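Local coordinates for decapping protein involved in mRNA degradation-Dcp1p (Saccharomyces cerevisiae, PDB 1Q67), which is a subunit of the DCP1-DCP2 decapping complex, which removes the 7-methylguanine cap from mRNA in normal turnover and in nonsense-mediated decay, at residues 191-196 against 201-206; 140-145 against 151-156; 65-70 against 215-220. All coordinates share one frame; numbering follows the deposited sequence.

Overall arrangement
The three contacts show how a PH-like fold closes on itself: two antiparallel sheets and a C-terminal helix share one apolar interior. Contact 1 pairs strands 190-194 and 200-205 of one sheet, contact 2 is a hairpin at one edge of the sheet of strands 64-70, 140-146 and 152-157, and contact 3 sets the helix against a strand of that second sheet. Their centres lie about 11 to 12 Å apart. Contacts 1 and 2 meet face to face, with Ile-193 CG2 3.7 Å from Met-155 SD. Contact 1 reaches contact 3 where Ile-193 CD1 lies 3.6 Å from Ile-218 CD1. Contacts 2 and 3 are joined through adjacent strands, 64-70 and 140-146.

Contact 1: 191-196 against 201-206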
loop_
_atom_site.group_PDB
_atom_site.type_symbol
_atom_site.label_atom_id
_atom_site.label_comp_id
_atom_site.label_asym_id
_atom_site.label_seq_id
_atom_site.Cartn_x
_atom_site.Cartn_y
_atom_site.Cartn_z
ATOM N N VAL B 191 -6.883 -11.436 -0.693
ATOM C CA VAL B 191 -8.312 -11.643 -0.833
ATOM C C VAL B 191 -8.465 -11.233 -2.283
ATOM O O VAL B 191 -8.146 -10.105 -2.645
ATOM C CB VAL B 191 -9.146 -10.720 0.050
ATOM C CG1 VAL B 191 -10.612 -10.778 -0.394
ATOM C CG2 VAL B 191 -9.019 -11.151 1.506
ATOM N N ILE B 192 -8.908 -12.171 -3.110
ATOM C CA ILE B 192 -9.065 -11.941 -4.536
ATOM C C ILE B 192 -10.516 -11.701 -4.916
ATOM O O ILE B 192 -11.389 -12.521 -4.639
ATOM C CB ILE B 192 -8.481 -13.139 -5.317
ATOM C CG1 ILE B 192 -6.987 -13.251 -4.993
ATOM C CG2 ILE B 192 -8.699 -12.969 -6.810
ATOM C CD1 ILE B 192 -6.287 -14.441 -5.615
ATOM N N ILE B 193 -10.766 -10.559 -5.545
ATOM C CA ILE B 193 -12.108 -10.191 -5.945
ATOM C C ILE B 193 -12.233 -10.023 -7.452
ATOM O O ILE B 193 -11.429 -9.325 -8.083
ATOM C CB ILE B 193 -12.547 -8.881 -5.249
ATOM C CG1 ILE B 193 -12.616 -9.098 -3.736
ATOM C CG2 ILE B 193 -13.905 -8.430 -5.774
ATOM C CD1 ILE B 193 -12.984 -7.857 -2.956
ATOM N N LYS B 194 -13.243 -10.681 -8.019
ATOM C CA LYS B 194 -13.508 -10.601 -9.448
ATOM C C LYS B 194 -14.658 -9.622 -9.660
ATOM O O LYS B 194 -15.719 -9.733 -9.049
ATOM C CB LYS B 194 -13.870 -11.977 -10.020
ATOM C CG LYS B 194 -13.844 -12.028 -11.547
ATOM C CD LYS B 194 -14.393 -13.341 -12.091
ATOM C CE LYS B 194 -15.912 -13.419 -11.924
ATOM N NZ LYS B 194 -16.615 -12.304 -12.650
ATOM N N ASN B 195 -14.389 -8.656 -10.526
ATOM C CA ASN B 195 -15.277 -7.566 -10.925
ATOM C C ASN B 195 -16.512 -8.059 -11.681
ATOM O O ASN B 195 -16.586 -9.223 -12.074
ATOM C CB ASN B 195 -14.495 -6.646 -11.877
ATOM C CG ASN B 195 -14.919 -5.215 -11.790
ATOM O OD1 ASN B 195 -16.045 -4.906 -11.388
ATOM N ND2 ASN B 195 -14.025 -4.316 -12.182
ATOM N N LEU B 196 -17.460 -7.146 -11.902
ATOM C CA LEU B 196 -18.665 -7.441 -12.670
ATOM C C LEU B 196 -18.235 -7.528 -14.134
ATOM O O LEU B 196 -18.972 -8.029 -14.984
ATOM C CB LEU B 196 -19.694 -6.316 -12.525
ATOM C CG LEU B 196 -20.557 -6.258 -11.265
ATOM C CD1 LEU B 196 -21.236 -4.906 -11.169
ATOM C CD2 LEU B 196 -21.585 -7.372 -11.306
ATOM N N TYR B 201 -8.915 -8.225 -8.867
ATOM C CA TYR B 201 -8.135 -7.411 -7.941
ATOM C C TYR B 201 -7.690 -8.275 -6.780
ATOM O O TYR B 201 -8.352 -9.258 -6.432
ATOM C CB TYR B 201 -8.953 -6.236 -7.384
ATOM C CG TYR B 201 -9.321 -5.198 -8.410
ATOM C CD1 TYR B 201 -10.457 -5.349 -9.209
ATOM C CD2 TYR B 201 -8.520 -4.071 -8.607
ATOM C CE1 TYR B 201 -10.788 -4.404 -10.179
ATOM C CE2 TYR B 201 -8.842 -3.126 -9.574
ATOM C CZ TYR B 201 -9.977 -3.301 -10.355
ATOM O OH TYR B 201 -10.294 -2.373 -11.319
ATOM N N GLY B 202 -6.550 -7.909 -6.200
ATOM C CA GLY B 202 -6.021 -8.619 -5.051
ATOM C C GLY B 202 -5.870 -7.609 -3.922
ATOM O O GLY B 202 -5.361 -6.509 -4.126
ATOM N N ILE B 203 -6.327 -7.961 -2.730
ATOM C CA ILE B 203 -6.214 -7.047 -1.615
ATOM C C ILE B 203 -5.416 -7.687 -0.490
ATOM O O ILE B 203 -5.828 -8.709 0.057
ATOM C CB ILE B 203 -7.604 -6.636 -1.068
ATOM C CG1 ILE B 203 -8.459 -6.028 -2.184
ATOM C CG2 ILE B 203 -7.437 -5.609 0.049
ATOM C CD1 ILE B 203 -9.889 -5.725 -1.759
ATOM N N TRP B 204 -4.264 -7.098 -0.165
ATOM C CA TRP B 204 -3.437 -7.604 0.929
ATOM C C TRP B 204 -3.938 -6.915 2.187
ATOM O O TRP B 204 -3.978 -5.688 2.255
ATOM C CB TRP B 204 -1.953 -7.262 0.733
ATOM C CG TRP B 204 -1.104 -7.754 1.878
ATOM C CD1 TRP B 204 -0.680 -9.034 2.088
ATOM C CD2 TRP B 204 -0.684 -7.001 3.028
ATOM N NE1 TRP B 204 -0.031 -9.128 3.296
ATOM C CE2 TRP B 204 -0.015 -7.894 3.893
ATOM C CE3 TRP B 204 -0.801 -5.655 3.408
ATOM C CZ2 TRP B 204 0.527 -7.489 5.126
ATOM C CZ3 TRP B 204 -0.256 -5.248 4.640
ATOM C CH2 TRP B 204 0.400 -6.164 5.478
ATOM N N ILE B 205 -4.321 -7.699 3.183
ATOM C CA ILE B 205 -4.820 -7.136 4.422
ATOM C C ILE B 205 -3.888 -7.491 5.578
ATOM O O ILE B 205 -3.590 -8.659 5.810
ATOM C CB ILE B 205 -6.245 -7.643 4.714
ATOM C CG1 ILE B 205 -7.187 -7.198 3.584
ATOM C CG2 ILE B 205 -6.718 -7.115 6.059
ATOM C CD1 ILE B 205 -8.602 -7.731 3.700
ATOM N N HIS B 206 -3.428 -6.468 6.294
ATOM C CA HIS B 206 -2.510 -6.670 7.406
ATOM C C HIS B 206 -3.087 -7.501 8.551
ATOM O O HIS B 206 -2.440 -8.432 9.017
ATOM C CB HIS B 206 -2.021 -5.328 7.948
ATOM C CG HIS B 206 -0.911 -5.462 8.941
ATOM N ND1 HIS B 206 0.358 -5.869 8.585
ATOM C CD2 HIS B 206 -0.898 -5.323 10.287
ATOM C CE1 HIS B 206 1.102 -5.979 9.670
ATOM N NE2 HIS B 206 0.364 -5.655 10.716
#
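Ile-193 and Ile-203 both turn CG1 anti to the carbonyl carbon (chi1 near -60°), which brings their CD1 methyls to 3.9 Å of each other on the inner face of the sheet. Val-191 places CG2 likewise anti to its carbonyl carbon, so that this branch meets Ile-205 CD1, the two side chains crossing obliquely. The strands beneath them form an antiparallel beta hairpin. Two hydrogen-bonded pairs, Val-191 with Ile-203 and Ile-193 with Tyr-201, flank the non-hydrogen-bonded pair of Ile-192 and Gly-202. Of the four backbone bonds the straightest is Tyr-201 N to Ile-193 O, 2.9 Å long with an angle of 177° at the hydrogen. Between these bonds, Ile-192 CA and Gly-202 CA turn C-H groups to Tyr-201 O and Val-191 O, respectively. Where the strand 191-194 ends, Asn-195 lies alongside Tyr-201, its ND2 at the ring edge 3.8 Å from CE1 and its amide plane turned 62° from the ring. Asn-195 OD1 meanwhile accepts the backbone N-H of Leu-196 at 2.7 Å, in a strongly bent local bond. Helix 208-223 covers the apolar face, Ile-214 resting on Val-191 and Ile-205. The chemistry is thus divided: the peptides of Val-191, Ile-193, Tyr-201 and Ile-203 satisfy one another, those of Ile-192 and Gly-202 turn to the flanking strands 183-187 and 43-50, and the aliphatic branches of Val-191, Ile-193, Ile-203 and Ile-205 are bound to the interior by close packing, with the polar Asn-195 kept to the margin.

Contact 2: 140-145 against 151-156; sequences YGLIIL and DNFSMG
Asn-152 and Leu-145 form the non-hydrogen-bonded pair nearest the turn of this hairpin, their side chains crossing at a slant. From the backbone of Asn-152, a C-H group at CA approaches Ile-144 O at 3.3 Å. Phe-153, next along, exchanges two backbone hydrogen bonds with Ile-144; Ile-144 N to Phe-153 O is 2.9 Å, with the donor in the carbonyl plane. CG of Phe-153 stands anti to its backbone N (chi1 174°), and the ring receives Leu-142 CD2 at its edge, 4.3 Å from Phe-153 CD2, while the CB atoms of Phe-153 and Ile-144 lie 4.2 Å apart. Ser-154 faces the other way, with Ile-143. There Ile-143 CG1 passes 3.9 Å from Ser-154 OG, and a water joins that hydroxyl to Leu-142 O, donating a hydrogen to the carbonyl over 2.9 Å. This carbonyl also accepts the N-H of Met-155, so two donors grip it. Met-155 returns to the side of the sheet that carries Phe-153, where its CB touches Leu-142 CD2 at 4.2 Å; its own carbonyl takes the N-H of Leu-142, 2.8 Å away. Gly-156 finally pairs with Gly-141 across a non-hydrogen-bonded site where the backbones alone meet. Strand 152-157 is the outermost of its sheet within the chain, and strand 64-70 continues that sheet beyond 140-146. The face bearing Leu-142, Ile-144, Phe-153 and Met-155 looks onto the second sheet, meeting Leu-46 of strand 43-50 and Ile-193 of strand 190-194.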
loop_
_atom_site.group_PDB
_atom_site.type_symbol
_atom_site.label_atom_id
_atom_site.label_comp_id
_atom_site.label_asym_id
_atom_site.label_seq_id
_atom_site.Cartn_x
_atom_site.Cartn_y
_atom_site.Cartn_z
ATOM N N TYR B 140 -24.292 -2.778 -2.247
ATOM C CA TYR B 140 -23.173 -2.655 -1.324
ATOM C C TYR B 140 -21.985 -2.037 -2.022
ATOM O O TYR B 140 -21.907 -2.020 -3.251
ATOM C CB TYR B 140 -22.779 -4.029 -0.775
ATOM C CG TYR B 140 -23.966 -4.901 -0.454
ATOM C CD1 TYR B 140 -24.266 -6.026 -1.235
ATOM C CD2 TYR B 140 -24.811 -4.591 0.606
ATOM C CE1 TYR B 140 -25.383 -6.815 -0.963
ATOM C CE2 TYR B 140 -25.927 -5.369 0.887
ATOM C CZ TYR B 140 -26.210 -6.477 0.102
ATOM O OH TYR B 140 -27.318 -7.240 0.392
ATOM N N GLY B 141 -21.067 -1.508 -1.226
ATOM C CA GLY B 141 -19.893 -0.890 -1.793
ATOM C C GLY B 141 -18.656 -1.225 -0.999
ATOM O O GLY B 141 -18.715 -1.559 0.185
ATOM N N LEU B 142 -17.522 -1.158 -1.675
ATOM C CA LEU B 142 -16.240 -1.404 -1.043
ATOM C C LEU B 142 -15.415 -0.155 -1.344
ATOM O O LEU B 142 -15.481 0.399 -2.447
ATOM C CB LEU B 142 -15.579 -2.655 -1.631
ATOM C CG LEU B 142 -14.132 -2.963 -1.234
ATOM C CD1 LEU B 142 -13.858 -4.461 -1.372
ATOM C CD2 LEU B 142 -13.180 -2.160 -2.123
ATOM N N ILE B 143 -14.663 0.304 -0.354
ATOM C CA ILE B 143 -13.839 1.478 -0.555
ATOM C C ILE B 143 -12.534 1.386 0.225
ATOM O O ILE B 143 -12.481 0.821 1.310
ATOM C CB ILE B 143 -14.618 2.759 -0.147
ATOM C CG1 ILE B 143 -13.845 4.004 -0.569
ATOM C CG2 ILE B 143 -14.900 2.755 1.356
ATOM C CD1 ILE B 143 -14.608 5.296 -0.321
ATOM N N ILE B 144 -11.470 1.901 -0.375
ATOM C CA ILE B 144 -10.175 1.945 0.272
ATOM C C ILE B 144 -9.807 3.428 0.309
ATOM O O ILE B 144 -9.765 4.096 -0.731
ATOM C CB ILE B 144 -9.108 1.169 -0.501
ATOM C CG1 ILE B 144 -9.427 -0.332 -0.465
ATOM C CG2 ILE B 144 -7.743 1.417 0.130
ATOM C CD1 ILE B 144 -8.509 -1.165 -1.324
ATOM N N LEU B 145 -9.567 3.939 1.511
ATOM C CA LEU B 145 -9.228 5.347 1.686
ATOM C C LEU B 145 -7.749 5.479 2.001
ATOM O O LEU B 145 -7.316 5.082 3.080
ATOM C CB LEU B 145 -10.048 5.936 2.839
ATOM C CG LEU B 145 -11.576 5.807 2.758
ATOM C CD1 LEU B 145 -12.170 5.700 4.147
ATOM C CD2 LEU B 145 -12.150 6.993 2.025
ATOM N N ASP B 151 -6.212 9.837 -1.981
ATOM C CA ASP B 151 -6.816 9.001 -3.019
ATOM C C ASP B 151 -7.749 7.918 -2.470
ATOM O O ASP B 151 -7.503 7.358 -1.405
ATOM C CB ASP B 151 -5.730 8.335 -3.870
ATOM C CG ASP B 151 -4.885 9.340 -4.641
ATOM O OD1 ASP B 151 -5.291 10.525 -4.723
ATOM O OD2 ASP B 151 -3.819 8.935 -5.173
ATOM N N ASN B 152 -8.819 7.636 -3.211
ATOM C CA ASN B 152 -9.778 6.596 -2.835
ATOM C C ASN B 152 -9.995 5.632 -4.004
ATOM O O ASN B 152 -9.920 6.026 -5.167
ATOM C CB ASN B 152 -11.155 7.178 -2.484
ATOM C CG ASN B 152 -11.111 8.194 -1.359
ATOM O OD1 ASN B 152 -10.438 8.005 -0.349
ATOM N ND2 ASN B 152 -11.864 9.274 -1.523
ATOM N N PHE B 153 -10.261 4.371 -3.673
ATOM C CA PHE B 153 -10.569 3.347 -4.661
ATOM C C PHE B 153 -11.972 2.864 -4.304
ATOM O O PHE B 153 -12.233 2.515 -3.150
ATOM C CB PHE B 153 -9.608 2.154 -4.584
ATOM C CG PHE B 153 -9.996 1.015 -5.498
ATOM C CD1 PHE B 153 -9.685 1.056 -6.854
ATOM C CD2 PHE B 153 -10.742 -0.061 -5.015
ATOM C CE1 PHE B 153 -10.113 0.045 -7.724
ATOM C CE2 PHE B 153 -11.180 -1.081 -5.875
ATOM C CZ PHE B 153 -10.867 -1.029 -7.230
ATOM N N SER B 154 -12.871 2.852 -5.284
ATOM C CA SER B 154 -14.248 2.409 -5.059
ATOM C C SER B 154 -14.645 1.247 -5.951
ATOM O O SER B 154 -14.264 1.196 -7.117
ATOM C CB SER B 154 -15.240 3.547 -5.312
ATOM O OG SER B 154 -15.351 4.377 -4.180
ATOM N N MET B 155 -15.422 0.325 -5.391
ATOM C CA MET B 155 -15.921 -0.834 -6.127
ATOM C C MET B 155 -17.333 -1.159 -5.645
ATOM O O MET B 155 -17.579 -1.263 -4.440
ATOM C CB MET B 155 -15.026 -2.059 -5.911
ATOM C CG MET B 155 -15.458 -3.255 -6.751
ATOM S SD MET B 155 -14.590 -4.807 -6.395
ATOM C CE MET B 155 -13.000 -4.477 -7.159
ATOM N N GLY B 156 -18.261 -1.312 -6.585
ATOM C CA GLY B 156 -19.631 -1.635 -6.213
ATOM C C GLY B 156 -19.826 -3.133 -6.081
ATOM O O GLY B 156 -19.169 -3.907 -6.773
HETATM O O HOH W 1 -17.264 2.564 -2.960
#

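Contact 3: 65-70 against 215-220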
loop_
_atom_site.group_PDB
_atom_site.type_symbol
_atom_site.label_atom_id
_atom_site.label_comp_id
_atom_site.label_asym_id
_atom_site.label_seq_id
_atom_site.Cartn_x
_atom_site.Cartn_y
_atom_site.Cartn_z
ATOM N N LEU B 65 -9.868 0.034 4.581
ATOM C CA LEU B 65 -10.760 -0.682 3.685
ATOM C C LEU B 65 -12.092 -0.867 4.390
ATOM O O LEU B 65 -12.137 -1.341 5.523
ATOM C CB LEU B 65 -10.166 -2.050 3.323
ATOM C CG LEU B 65 -11.078 -3.123 2.700
ATOM C CD1 LEU B 65 -11.614 -2.662 1.360
ATOM C CD2 LEU B 65 -10.277 -4.402 2.523
ATOM N N ALA B 66 -13.176 -0.478 3.732
ATOM C CA ALA B 66 -14.492 -0.636 4.326
ATOM C C ALA B 66 -15.483 -1.204 3.322
ATOM O O ALA B 66 -15.367 -0.965 2.121
ATOM C CB ALA B 66 -15.011 0.707 4.847
ATOM N N ILE B 67 -16.447 -1.963 3.837
ATOM C CA ILE B 67 -17.516 -2.543 3.041
ATOM C C ILE B 67 -18.778 -2.042 3.720
ATOM O O ILE B 67 -18.936 -2.157 4.937
ATOM C CB ILE B 67 -17.463 -4.068 3.046
ATOM C CG1 ILE B 67 -16.232 -4.512 2.256
ATOM C CG2 ILE B 67 -18.740 -4.643 2.425
ATOM C CD1 ILE B 67 -15.927 -5.958 2.394
ATOM N N TYR B 68 -19.677 -1.470 2.936
ATOM C CA TYR B 68 -20.869 -0.895 3.521
ATOM C C TYR B 68 -22.109 -1.098 2.667
ATOM O O TYR B 68 -22.021 -1.352 1.468
ATOM C CB TYR B 68 -20.623 0.600 3.723
ATOM C CG TYR B 68 -20.216 1.283 2.441
ATOM C CD1 TYR B 68 -21.159 1.934 1.649
ATOM C CD2 TYR B 68 -18.890 1.260 2.002
ATOM C CE1 TYR B 68 -20.798 2.552 0.462
ATOM C CE2 TYR B 68 -18.516 1.872 0.800
ATOM C CZ TYR B 68 -19.484 2.521 0.042
ATOM O OH TYR B 68 -19.146 3.157 -1.133
ATOM N N LEU B 69 -23.259 -0.964 3.310
ATOM C CA LEU B 69 -24.545 -1.115 2.654
ATOM C C LEU B 69 -24.967 0.234 2.087
ATOM O O LEU B 69 -24.809 1.271 2.736
ATOM C CB LEU B 69 -25.584 -1.623 3.655
ATOM C CG LEU B 69 -26.952 -1.995 3.068
ATOM C CD1 LEU B 69 -27.573 -3.132 3.874
ATOM C CD2 LEU B 69 -27.849 -0.777 3.062
ATOM N N ARG B 70 -25.489 0.219 0.870
ATOM C CA ARG B 70 -25.921 1.443 0.225
ATOM C C ARG B 70 -27.447 1.535 0.198
ATOM O O ARG B 70 -28.145 0.521 0.173
ATOM C CB ARG B 70 -25.353 1.505 -1.194
ATOM C CG ARG B 70 -23.837 1.361 -1.225
ATOM C CD ARG B 70 -23.269 1.419 -2.629
ATOM N NE ARG B 70 -23.197 2.775 -3.159
ATOM C CZ ARG B 70 -23.978 3.251 -4.121
ATOM N NH1 ARG B 70 -24.911 2.480 -4.672
ATOM N NH2 ARG B 70 -23.811 4.492 -4.549
ATOM N N TYR B 215 -13.725 -12.089 3.393
ATOM C CA TYR B 215 -14.069 -13.104 2.411
ATOM C C TYR B 215 -15.478 -13.633 2.700
ATOM O O TYR B 215 -16.299 -13.790 1.796
ATOM C CB TYR B 215 -13.057 -14.256 2.480
ATOM C CG TYR B 215 -13.559 -15.534 1.847
ATOM C CD1 TYR B 215 -13.741 -15.632 0.469
ATOM C CD2 TYR B 215 -13.914 -16.623 2.639
ATOM C CE1 TYR B 215 -14.272 -16.783 -0.105
ATOM C CE2 TYR B 215 -14.447 -17.778 2.078
ATOM C CZ TYR B 215 -14.627 -17.851 0.709
ATOM O OH TYR B 215 -15.197 -18.979 0.165
ATOM N N GLU B 216 -15.745 -13.895 3.974
ATOM C CA GLU B 216 -17.037 -14.416 4.416
ATOM C C GLU B 216 -18.162 -13.405 4.191
ATOM O O GLU B 216 -19.263 -13.768 3.773
ATOM C CB GLU B 216 -16.971 -14.774 5.904
ATOM C CG GLU B 216 -17.498 -16.149 6.244
ATOM C CD GLU B 216 -16.504 -17.241 5.933
ATOM O OE1 GLU B 216 -15.427 -17.238 6.564
ATOM O OE2 GLU B 216 -16.794 -18.096 5.065
ATOM N N LEU B 217 -17.892 -12.136 4.483
ATOM C CA LEU B 217 -18.897 -11.102 4.287
ATOM C C LEU B 217 -19.241 -10.902 2.809
ATOM O O LEU B 217 -20.410 -10.867 2.439
ATOM C CB LEU B 217 -18.425 -9.775 4.884
ATOM C CG LEU B 217 -19.308 -8.562 4.576
ATOM C CD1 LEU B 217 -20.698 -8.783 5.163
ATOM C CD2 LEU B 217 -18.671 -7.297 5.159
ATOM N N ILE B 218 -18.232 -10.768 1.959
ATOM C CA ILE B 218 -18.501 -10.558 0.544
ATOM C C ILE B 218 -19.223 -11.756 -0.069
ATOM O O ILE B 218 -20.139 -11.596 -0.876
ATOM C CB ILE B 218 -17.208 -10.288 -0.243
ATOM C CG1 ILE B 218 -16.553 -8.999 0.271
ATOM C CG2 ILE B 218 -17.530 -10.161 -1.731
ATOM C CD1 ILE B 218 -15.167 -8.752 -0.288
ATOM N N LYS B 219 -18.793 -12.949 0.321
ATOM C CA LYS B 219 -19.391 -14.189 -0.147
ATOM C C LYS B 219 -20.871 -14.153 0.208
ATOM O O LYS B 219 -21.729 -14.434 -0.626
ATOM C CB LYS B 219 -18.711 -15.371 0.550
ATOM C CG LYS B 219 -19.246 -16.747 0.194
ATOM C CD LYS B 219 -18.821 -17.173 -1.191
ATOM C CE LYS B 219 -19.168 -18.641 -1.432
ATOM N NZ LYS B 219 -19.049 -19.023 -2.875
ATOM N N TYR B 220 -21.162 -13.780 1.451
ATOM C CA TYR B 220 -22.537 -13.704 1.927
ATOM C C TYR B 220 -23.359 -12.668 1.163
ATOM O O TYR B 220 -24.532 -12.889 0.870
ATOM C CB TYR B 220 -22.567 -13.355 3.422
ATOM C CG TYR B 220 -23.963 -13.342 4.011
ATOM C CD1 TYR B 220 -24.532 -14.506 4.540
ATOM C CD2 TYR B 220 -24.740 -12.186 3.975
ATOM C CE1 TYR B 220 -25.839 -14.514 5.009
ATOM C CE2 TYR B 220 -26.049 -12.184 4.441
ATOM C CZ TYR B 220 -26.591 -13.352 4.952
ATOM O OH TYR B 220 -27.894 -13.355 5.385
#
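Ile-67 carries the whole strand side of this contact, dividing its branches between two consecutive residues of the helix. With CG1 anti to the carbonyl carbon and CG2 anti to the backbone N (chi1 -69°), the isoleucine forks: CG2 goes to Leu-217 and CD1 to Ile-218. Toward Leu-217 the side chains reach for each other tip to tip, and CD2 of the leucine lies 3.8 Å from Ile-67 CG2. The same CD2 methyl stands 4.0 Å from Ile-67 CB. Toward Ile-218 the side chains cross at about a right angle, Ile-67 CD1 lying 3.8 Å from Ile-218 CG1 and nearly as close to Ile-218 CD1. Packing is therefore tight but narrow, burying 125 Å² in all while the CA atoms of Ile-67 and Ile-218 stay 8.5 Å apart. Ile-67 and Ile-218 are buried, whereas Leu-217 is partly exposed, and the contact passes on its side from the interior to the surface. Farther round the helix, Glu-216, Lys-219 and Tyr-220 are exposed, and Lys-219 forms a salt bridge with Glu-223 one turn on. On the reverse of the strand, Tyr-68 points away from the helix and gives its hydroxyl to a hydrogen bond with Asp-31. Ile-214 and Leu-221 add further apolar cover to Ile-67 from the same helix. No hydrogen bond spans helix and strand here; dispersion between methyl and methylene groups, and the exclusion of water from them, hold the C-terminal helix to the sheet at this point, as in the PH-like fold.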